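Local coordinates for protein pyridoxamine 5'-phosphate oxidase-related, FMN-binding (Mycobacterium smegmatis, PDB 3F7E) that probably acts as a coenzyme F420-dependent reductase, an oxidoreductase of the flavin-type split-barrel family that works on CH-CH bonds, aflatoxins among its likely substrates, at residues Tyr8-Leu20 / Val31-Phe45. Numbering follows the deposited sequence. Where two conformers were deposited one is given.
Sequences YESLLERPLYGHL and VNAMWFAWDGEVLRF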
ATOM      1  N   TYR A   8      15.512  -4.245  10.558  1.00 20.00           N
ATOM      2  CA  TYR A   8      14.515  -3.609   9.678  1.00 18.38           C
ATOM      3  C   TYR A   8      13.706  -2.515  10.378  1.00 17.88           C
ATOM      4  O   TYR A   8      12.946  -1.771   9.721  1.00 17.26           O
ATOM      5  CB  TYR A   8      13.585  -4.669   9.060  1.00 18.27           C
ATOM      6  CG  TYR A   8      14.225  -5.442   7.932  1.00 19.04           C
ATOM      7  CD1 TYR A   8      15.096  -6.491   8.203  1.00 19.55           C
ATOM      8  CD2 TYR A   8      13.968  -5.124   6.589  1.00 19.68           C
ATOM      9  CE1 TYR A   8      15.703  -7.204   7.183  1.00 21.26           C
ATOM     10  CE2 TYR A   8      14.582  -5.850   5.554  1.00 22.45           C
ATOM     11  CZ  TYR A   8      15.444  -6.887   5.868  1.00 23.70           C
ATOM     12  OH  TYR A   8      16.072  -7.644   4.893  1.00 27.33           O
ATOM     13  N   GLU A   9      13.865  -2.397  11.689  1.00 18.90           N
ATOM     14  CA  GLU A   9      13.204  -1.350  12.435  1.00 18.98           C
ATOM     15  C   GLU A   9      13.614   0.029  11.906  1.00 17.95           C
ATOM     16  O   GLU A   9      12.848   0.980  12.006  1.00 16.87           O
ATOM     17  CB  GLU A   9      13.471  -1.471  13.939  1.00 19.81           C
ATOM     18  CG  GLU A   9      12.561  -0.608  14.780  1.00 20.61           C
ATOM     19  CD  GLU A   9      12.505  -0.948  16.263  1.00 21.19           C
ATOM     20  OE1 GLU A   9      11.858  -0.190  16.980  1.00 21.64           O
ATOM     21  OE2 GLU A   9      13.146  -1.931  16.713  1.00 24.17           O
ATOM     22  N   SER A  10      14.818   0.104  11.334  0.70 17.40           N
ATOM     23  CA  SER A  10      15.307   1.324  10.722  0.70 17.41           C
ATOM     24  C   SER A  10      14.344   1.919   9.690  0.70 16.03           C
ATOM     25  O   SER A  10      14.271   3.150   9.572  0.70 16.67           O
ATOM     26  CB  SER A  10      16.664   1.056  10.079  0.70 17.54           C
ATOM     27  OG  SER A  10      16.617  -0.120   9.298  0.70 19.99           O
ATOM     28  N   LEU A  11      13.626   1.066   8.944  1.00 15.52           N
ATOM     29  CA  LEU A  11      12.660   1.521   7.931  1.00 14.76           C
ATOM     30  C   LEU A  11      11.523   2.252   8.607  1.00 13.64           C
ATOM     31  O   LEU A  11      11.050   3.244   8.077  1.00 15.71           O
ATOM     32  CB  LEU A  11      12.118   0.381   7.047  1.00 14.53           C
ATOM     33  CG  LEU A  11      13.024  -0.108   5.920  1.00 14.83           C
ATOM     34  CD1 LEU A  11      12.448  -1.372   5.326  1.00 16.84           C
ATOM     35  CD2 LEU A  11      13.178   0.991   4.863  1.00 15.06           C
ATOM     36  N   LEU A  12      11.122   1.805   9.798  1.00 11.15           N
ATOM     37  CA  LEU A  12      10.035   2.450  10.520  1.00  9.58           C
ATOM     38  C   LEU A  12      10.469   3.735  11.189  1.00  9.30           C
ATOM     39  O   LEU A  12       9.624   4.533  11.575  1.00 10.38           O
ATOM     40  CB  LEU A  12       9.450   1.509  11.560  1.00  9.52           C
ATOM     41  CG  LEU A  12       8.840   0.229  10.994  1.00 10.05           C
ATOM     42  CD1 LEU A  12       8.325  -0.631  12.145  1.00 13.53           C
ATOM     43  CD2 LEU A  12       7.688   0.523  10.007  1.00 11.88           C
ATOM     44  N   GLU A  13      11.786   3.916  11.373  1.00  9.26           N
ATOM     45  CA  GLU A  13      12.298   5.155  11.971  1.00 10.73           C
ATOM     46  C   GLU A  13      12.493   6.303  10.986  1.00 10.88           C
ATOM     47  O   GLU A  13      12.744   7.453  11.365  1.00 13.75           O
ATOM     48  CB  GLU A  13      13.614   4.862  12.711  1.00 11.74           C
ATOM     49  CG  GLU A  13      13.354   4.000  13.961  1.00 15.19           C
ATOM     50  CD  GLU A  13      14.617   3.643  14.738  1.00 21.54           C
ATOM     51  OE1 GLU A  13      15.719   3.930  14.261  1.00 24.12           O
ATOM     52  OE2 GLU A  13      14.509   3.060  15.837  1.00 23.62           O
ATOM     53  N   ARG A  14      12.397   5.977   9.708  1.00  9.92           N
ATOM     54  CA  ARG A  14      12.630   6.943   8.648  1.00  9.51           C
ATOM     55  C   ARG A  14      11.341   7.643   8.216  1.00  9.08           C
ATOM     56  O   ARG A  14      10.242   7.054   8.310  1.00  9.82           O
ATOM     57  CB  ARG A  14      13.278   6.250   7.447  1.00  9.55           C
ATOM     58  CG  ARG A  14      14.715   5.797   7.758  1.00 10.24           C
ATOM     59  CD  ARG A  14      15.287   4.898   6.688  1.00 10.51           C
ATOM     60  NE  ARG A  14      15.393   5.563   5.388  1.00 10.70           N
ATOM     61  CZ  ARG A  14      15.747   4.957   4.253  1.00  9.85           C
ATOM     62  NH1 ARG A  14      15.793   5.637   3.102  1.00 10.71           N
ATOM     63  NH2 ARG A  14      16.053   3.663   4.259  1.00 10.48           N
ATOM     64  N   PRO A  15      11.468   8.895   7.713  1.00 10.11           N
ATOM     65  CA  PRO A  15      10.291   9.631   7.208  1.00 10.47           C
ATOM     66  C   PRO A  15       9.905   9.164   5.796  1.00 10.07           C
ATOM     67  O   PRO A  15      10.037   9.918   4.805  1.00 11.39           O
ATOM     68  CB  PRO A  15      10.763  11.095   7.244  1.00 12.47           C
ATOM     69  CG  PRO A  15      12.262  11.010   7.010  1.00 13.26           C
ATOM     70  CD  PRO A  15      12.711   9.710   7.676  1.00 10.92           C
ATOM     71  N   LEU A  16       9.423   7.922   5.725  1.00  9.05           N
ATOM     72  CA  LEU A  16       8.978   7.327   4.478  1.00  8.67           C
ATOM     73  C   LEU A  16       7.458   7.205   4.486  1.00  7.69           C
ATOM     74  O   LEU A  16       6.842   7.076   5.544  1.00  9.40           O
ATOM     75  CB  LEU A  16       9.581   5.927   4.309  1.00  8.19           C
ATOM     76  CG  LEU A  16      11.120   5.881   4.303  1.00  9.60           C
ATOM     77  CD1 LEU A  16      11.580   4.410   4.215  1.00 10.96           C
ATOM     78  CD2 LEU A  16      11.705   6.738   3.177  1.00 10.89           C
ATOM     79  N   TYR A  17       6.828   7.205   3.314  1.00  7.51           N
ATOM     80  CA  TYR A  17       5.399   6.917   3.287  1.00  7.62           C
ATOM     81  C   TYR A  17       5.111   5.462   3.598  1.00  6.79           C
ATOM     82  O   TYR A  17       5.813   4.552   3.160  1.00  8.84           O
ATOM     83  CB  TYR A  17       4.807   7.263   1.928  1.00  8.87           C
ATOM     84  CG  TYR A  17       4.635   8.736   1.735  1.00 11.16           C
ATOM     85  CD1 TYR A  17       5.627   9.484   1.090  1.00 13.85           C
ATOM     86  CD2 TYR A  17       3.481   9.384   2.183  1.00 13.92           C
ATOM     87  CE1 TYR A  17       5.476  10.838   0.901  1.00 16.56           C
ATOM     88  CE2 TYR A  17       3.312  10.747   2.005  1.00 15.67           C
ATOM     89  CZ  TYR A  17       4.324  11.470   1.372  1.00 18.22           C
ATOM     90  OH  TYR A  17       4.174  12.824   1.168  1.00 20.83           O
ATOM     91  N   GLY A  18       4.062   5.242   4.378  1.00  6.59           N
ATOM     92  CA  GLY A  18       3.526   3.913   4.559  1.00  7.06           C
ATOM     93  C   GLY A  18       2.186   3.783   3.852  1.00  7.29           C
ATOM     94  O   GLY A  18       1.338   4.656   3.974  1.00 10.70           O
ATOM     95  N   HIS A  19       1.991   2.685   3.145  1.00  5.31           N
ATOM     96  CA  HIS A  19       0.765   2.510   2.359  1.00  5.50           C
ATOM     97  C   HIS A  19      -0.120   1.617   3.219  1.00  5.28           C
ATOM     98  O   HIS A  19       0.128   0.432   3.399  1.00  5.49           O
ATOM     99  CB  HIS A  19       1.113   1.924   0.992  1.00  6.26           C
ATOM    100  CG  HIS A  19       1.884   2.890   0.160  1.00  5.06           C
ATOM    101  ND1 HIS A  19       3.219   3.231   0.312  1.00  8.62           N
ATOM    102  CD2 HIS A  19       1.415   3.635  -0.868  1.00  5.15           C
ATOM    103  CE1 HIS A  19       3.523   4.143  -0.613  1.00  5.34           C
ATOM    104  NE2 HIS A  19       2.444   4.396  -1.332  1.00 10.32           N
ATOM    105  N   LEU A  20      -1.152   2.230   3.808  1.00  5.44           N
ATOM    106  CA  LEU A  20      -1.992   1.613   4.847  1.00  5.41           C
ATOM    107  C   LEU A  20      -3.267   1.075   4.230  1.00  4.85           C
ATOM    108  O   LEU A  20      -4.035   1.829   3.634  1.00  5.85           O
ATOM    109  CB  LEU A  20      -2.321   2.644   5.955  1.00  6.80           C
ATOM    110  CG  LEU A  20      -3.143   2.057   7.102  1.00  7.84           C
ATOM    111  CD1 LEU A  20      -2.306   1.045   7.930  1.00  9.23           C
ATOM    112  CD2 LEU A  20      -3.630   3.179   8.005  1.00 10.05           C
ATOM    113  N   VAL A  31      -6.503   1.201   0.137  1.00  5.75           N
ATOM    114  CA  VAL A  31      -5.118   1.450   0.537  1.00  5.58           C
ATOM    115  C   VAL A  31      -4.755   2.889   0.166  1.00  5.81           C
ATOM    116  O   VAL A  31      -5.081   3.386  -0.931  1.00  6.88           O
ATOM    117  CB  VAL A  31      -4.150   0.385  -0.065  1.00  5.92           C
ATOM    118  CG1 VAL A  31      -4.179   0.383  -1.583  1.00  7.06           C
ATOM    119  CG2 VAL A  31      -2.740   0.583   0.422  1.00  6.83           C
ATOM    120  N   ASN A  32      -4.053   3.555   1.067  1.00  6.13           N
ATOM    121  CA  ASN A  32      -3.720   4.970   0.908  1.00  7.69           C
ATOM    122  C   ASN A  32      -2.315   5.238   1.419  1.00  7.19           C
ATOM    123  O   ASN A  32      -1.911   4.715   2.466  1.00  6.77           O
ATOM    124  CB  ASN A  32      -4.682   5.856   1.712  1.00 10.33           C
ATOM    125  CG  ASN A  32      -6.110   5.655   1.299  1.00 13.01           C
ATOM    126  OD1 ASN A  32      -6.515   6.139   0.228  1.00 17.74           O
ATOM    127  ND2 ASN A  32      -6.884   4.908   2.101  1.00 12.33           N
ATOM    128  N   ALA A  33      -1.572   6.092   0.718  1.00  7.56           N
ATOM    129  CA  ALA A  33      -0.246   6.521   1.178  1.00  7.44           C
ATOM    130  C   ALA A  33      -0.439   7.454   2.372  1.00  7.85           C
ATOM    131  O   ALA A  33      -1.260   8.372   2.332  1.00 10.97           O
ATOM    132  CB  ALA A  33       0.475   7.242   0.045  1.00  9.35           C
HETATM  133  N   MSE A  34       0.322   7.234   3.454  0.50  7.69           N
HETATM  134  CA  MSE A  34       0.150   7.944   4.749  0.50  8.54           C
HETATM  135  C   MSE A  34       1.505   8.319   5.370  0.50  7.72           C
HETATM  136  O   MSE A  34       2.439   7.536   5.288  0.50  7.53           O
HETATM  137  CB  MSE A  34      -0.567   7.032   5.787  0.50  8.22           C
HETATM  138  CG  MSE A  34      -1.908   6.512   5.371  0.50 10.99           C
HETATM  139 SE   MSE A  34      -3.228   7.938   5.300  0.50 13.60          SE
HETATM  140  CE  MSE A  34      -4.798   6.853   5.077  0.50 13.09           C
ATOM    141  N   TRP A  35       1.601   9.459   6.043  0.70  8.00           N
ATOM    142  CA  TRP A  35       2.648   9.637   7.047  0.70  7.65           C
ATOM    143  C   TRP A  35       2.328   8.738   8.244  0.70  6.56           C
ATOM    144  O   TRP A  35       1.144   8.494   8.547  0.70  6.26           O
ATOM    145  CB  TRP A  35       2.714  11.109   7.446  0.70  9.61           C
ATOM    146  CG  TRP A  35       3.292  12.038   6.344  0.70 11.17           C
ATOM    147  CD1 TRP A  35       4.062  11.671   5.269  0.70 11.82           C
ATOM    148  CD2 TRP A  35       3.193  13.464   6.286  0.70 13.75           C
ATOM    149  NE1 TRP A  35       4.407  12.781   4.520  0.70 12.55           N
ATOM    150  CE2 TRP A  35       3.894  13.892   5.140  0.70 13.39           C
ATOM    151  CE3 TRP A  35       2.556  14.420   7.085  0.70 15.07           C
ATOM    152  CZ2 TRP A  35       3.979  15.238   4.778  0.70 13.80           C
ATOM    153  CZ3 TRP A  35       2.638  15.763   6.716  0.70 13.05           C
ATOM    154  CH2 TRP A  35       3.359  16.155   5.584  0.70 13.19           C
ATOM    155  N   PHE A  36       3.374   8.259   8.921  1.00  6.55           N
ATOM    156  CA  PHE A  36       3.170   7.488  10.135  1.00  6.37           C
ATOM    157  C   PHE A  36       4.225   7.885  11.152  1.00  6.82           C
ATOM    158  O   PHE A  36       5.302   8.407  10.795  1.00  7.16           O
ATOM    159  CB  PHE A  36       3.181   5.961   9.887  1.00  7.22           C
ATOM    160  CG  PHE A  36       4.506   5.431   9.428  1.00  6.65           C
ATOM    161  CD1 PHE A  36       4.809   5.389   8.083  1.00  7.70           C
ATOM    162  CD2 PHE A  36       5.482   5.027  10.332  1.00  7.77           C
ATOM    163  CE1 PHE A  36       6.042   4.931   7.642  1.00  8.77           C
ATOM    164  CE2 PHE A  36       6.713   4.578   9.910  1.00  8.33           C
ATOM    165  CZ  PHE A  36       6.992   4.521   8.560  1.00  9.20           C
ATOM    166  N   ALA A  37       3.957   7.566  12.414  1.00  8.32           N
ATOM    167  CA  ALA A  37       4.956   7.678  13.479  1.00  9.76           C
ATOM    168  C   ALA A  37       5.101   6.317  14.147  1.00  9.24           C
ATOM    169  O   ALA A  37       4.115   5.636  14.349  1.00 11.96           O
ATOM    170  CB  ALA A  37       4.536   8.722  14.516  1.00 11.89           C
ATOM    171  N   TRP A  38       6.321   5.919  14.480  1.00 10.51           N
ATOM    172  CA  TRP A  38       6.622   4.666  15.165  1.00 10.17           C
ATOM    173  C   TRP A  38       7.378   4.988  16.438  1.00 10.30           C
ATOM    174  O   TRP A  38       8.356   5.733  16.396  1.00 11.57           O
ATOM    175  CB  TRP A  38       7.495   3.810  14.243  1.00 11.50           C
ATOM    176  CG  TRP A  38       8.117   2.574  14.857  1.00 11.31           C
ATOM    177  CD1 TRP A  38       9.468   2.351  15.101  1.00 14.21           C
ATOM    178  CD2 TRP A  38       7.448   1.372  15.248  1.00 11.86           C
ATOM    179  NE1 TRP A  38       9.654   1.095  15.607  1.00 15.85           N
ATOM    180  CE2 TRP A  38       8.438   0.475  15.726  1.00 13.50           C
ATOM    181  CE3 TRP A  38       6.104   0.970  15.265  1.00 11.78           C
ATOM    182  CZ2 TRP A  38       8.132  -0.802  16.181  1.00 14.26           C
ATOM    183  CZ3 TRP A  38       5.798  -0.297  15.725  1.00 12.16           C
ATOM    184  CH2 TRP A  38       6.813  -1.171  16.188  1.00 14.22           C
ATOM    185  N   ASP A  39       6.921   4.456  17.567  1.00 10.20           N
ATOM    186  CA  ASP A  39       7.574   4.734  18.849  1.00 10.90           C
ATOM    187  C   ASP A  39       8.343   3.526  19.400  1.00 11.83           C
ATOM    188  O   ASP A  39       8.763   3.556  20.557  1.00 12.52           O
ATOM    189  CB  ASP A  39       6.547   5.258  19.876  1.00 10.95           C
ATOM    190  CG  ASP A  39       5.565   4.210  20.328  1.00  9.63           C
ATOM    191  OD1 ASP A  39       4.727   4.572  21.185  1.00 11.19           O
ATOM    192  OD2 ASP A  39       5.644   3.053  19.841  1.00  9.64           O
ATOM    193  N   GLY A  40       8.538   2.490  18.580  1.00 11.41           N
ATOM    194  CA  GLY A  40       9.183   1.230  19.002  1.00 12.94           C
ATOM    195  C   GLY A  40       8.186   0.139  19.374  1.00 12.69           C
ATOM    196  O   GLY A  40       8.558  -1.038  19.515  1.00 14.66           O
ATOM    197  N   GLU A  41       6.923   0.529  19.542  1.00 11.75           N
ATOM    198  CA  GLU A  41       5.860  -0.402  19.948  1.00 11.22           C
ATOM    199  C   GLU A  41       4.596  -0.319  19.078  1.00  9.68           C
ATOM    200  O   GLU A  41       4.056  -1.335  18.690  1.00 10.34           O
ATOM    201  CB  GLU A  41       5.510  -0.190  21.413  1.00 12.55           C
ATOM    202  CG  GLU A  41       6.762  -0.370  22.290  1.00 16.60           C
ATOM    203  CD  GLU A  41       6.512  -0.280  23.748  1.00 22.02           C
ATOM    204  OE1 GLU A  41       5.339  -0.101  24.158  1.00 24.58           O
ATOM    205  OE2 GLU A  41       7.517  -0.407  24.490  1.00 25.22           O
ATOM    206  N   VAL A  42       4.150   0.897  18.781  1.00  8.84           N
ATOM    207  CA  VAL A  42       2.931   1.099  17.995  1.00  8.38           C
ATOM    208  C   VAL A  42       3.176   2.114  16.890  1.00  8.13           C
ATOM    209  O   VAL A  42       4.061   2.975  16.972  1.00  8.02           O
ATOM    210  CB  VAL A  42       1.722   1.521  18.890  1.00  8.50           C
ATOM    211  CG1 VAL A  42       1.356   0.414  19.876  1.00 10.42           C
ATOM    212  CG2 VAL A  42       1.934   2.858  19.559  1.00  8.85           C
ATOM    213  N   LEU A  43       2.374   1.984  15.839  1.00  7.34           N
ATOM    214  CA  LEU A  43       2.297   2.959  14.735  1.00  6.72           C
ATOM    215  C   LEU A  43       1.147   3.915  15.013  1.00  6.31           C
ATOM    216  O   LEU A  43       0.091   3.495  15.507  1.00  7.65           O
ATOM    217  CB  LEU A  43       1.995   2.230  13.413  1.00  7.55           C
ATOM    218  CG  LEU A  43       3.135   1.336  12.898  1.00  7.87           C
ATOM    219  CD1 LEU A  43       2.605   0.284  11.899  1.00  8.85           C
ATOM    220  CD2 LEU A  43       4.272   2.172  12.285  1.00  9.02           C
ATOM    221  N   ARG A  44       1.334   5.192  14.687  1.00  6.54           N
ATOM    222  CA  ARG A  44       0.254   6.177  14.807  1.00  7.01           C
ATOM    223  C   ARG A  44       0.063   6.909  13.476  1.00  6.59           C
ATOM    224  O   ARG A  44       1.056   7.242  12.793  1.00  7.93           O
ATOM    225  CB  ARG A  44       0.565   7.179  15.924  1.00  7.53           C
ATOM    226  CG  ARG A  44       0.456   6.580  17.303  1.00  7.63           C
ATOM    227  CD  ARG A  44       0.787   7.638  18.394  1.00 10.12           C
ATOM    228  NE  ARG A  44       0.481   7.171  19.751  1.00 10.62           N
ATOM    229  CZ  ARG A  44       1.319   6.460  20.495  1.00 10.23           C
ATOM    230  NH1 ARG A  44       2.534   6.161  20.047  1.00 10.73           N
ATOM    231  NH2 ARG A  44       0.939   6.044  21.690  1.00 12.89           N
ATOM    232  N   PHE A  45      -1.211   7.160  13.151  1.00  6.52           N
ATOM    233  CA  PHE A  45      -1.625   7.845  11.921  1.00  6.58           C
ATOM    234  C   PHE A  45      -2.591   8.972  12.255  1.00  6.70           C
ATOM    235  O   PHE A  45      -3.282   8.909  13.263  1.00  7.57           O
ATOM    236  CB  PHE A  45      -2.352   6.867  10.981  1.00  7.36           C
ATOM    237  CG  PHE A  45      -1.567   5.618  10.682  1.00  7.34           C
ATOM    238  CD1 PHE A  45      -1.622   4.490  11.535  1.00  8.00           C
ATOM    239  CD2 PHE A  45      -0.749   5.565   9.562  1.00  7.11           C
ATOM    240  CE1 PHE A  45      -0.886   3.352  11.247  1.00  8.44           C
ATOM    241  CE2 PHE A  45      -0.019   4.437   9.272  1.00  7.49           C
ATOM    242  CZ  PHE A  45      -0.075   3.328  10.117  1.00  7.69           C
TER
HETATM  243  O   HOH W   1      -6.842   2.629   4.148  1.00 11.91           O
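Gly18 and Met34 (a selenomethionine) exchange two backbone hydrogen bonds, Gly18 N to Met34 O at 3.0 Å and Met34 N to Gly18 O. Leu20 and Asn32 form the second hydrogen-bonded antiparallel pair, and His19 faces Ala33 in the non-hydrogen-bonded pair between them. A water beside the Leu20-Asn32 pair donates to Leu20 O and accepts weakly from Asn32 ND2, whose stronger partner is Gln30.

The other polar link lies at the helical end. Trp38 NE1 donates to Glu9 OE1 (2.9 Å), nearly in the indole plane and on the anti side of the carboxylate, whose plane stands 75° from the ring. The extended Glu9 chain, with CG opposite its backbone N (chi1 -167°), carries the carboxylate to the indole edge.

Side chains from both segments pack between these two polar ends. Leu12 covers one indole face of Trp38, CB lying 3.8 Å from the centroid of the five-membered ring and CD1 over the ring system; the backbone N atoms of Gly40 and Glu41 sit over the opposite face. Phe36 pushes its ring among backbone carbonyls, CE2 3.4 Å from Leu12 O, with Gly18 N at its edge; Arg101 makes a cation-pi contact with it. Leu20 CD2 stands squarely over the Phe45 ring, 3.9 Å from its centroid. In the conformer given, Trp35 runs beside Tyr17, the rings barely overlapping.

His19, Val31 and Ala33 face the second subunit. The arrangement is a beta hairpin (strands 18-23 and 29-34) preceded by a short, weakly bonded helix at 9-13, which packs against strand 37-38 through Leu12 and Trp38, consistent with the antiparallel split barrel of the pyridoxamine 5'-phosphate oxidase family, which pairs into dimers.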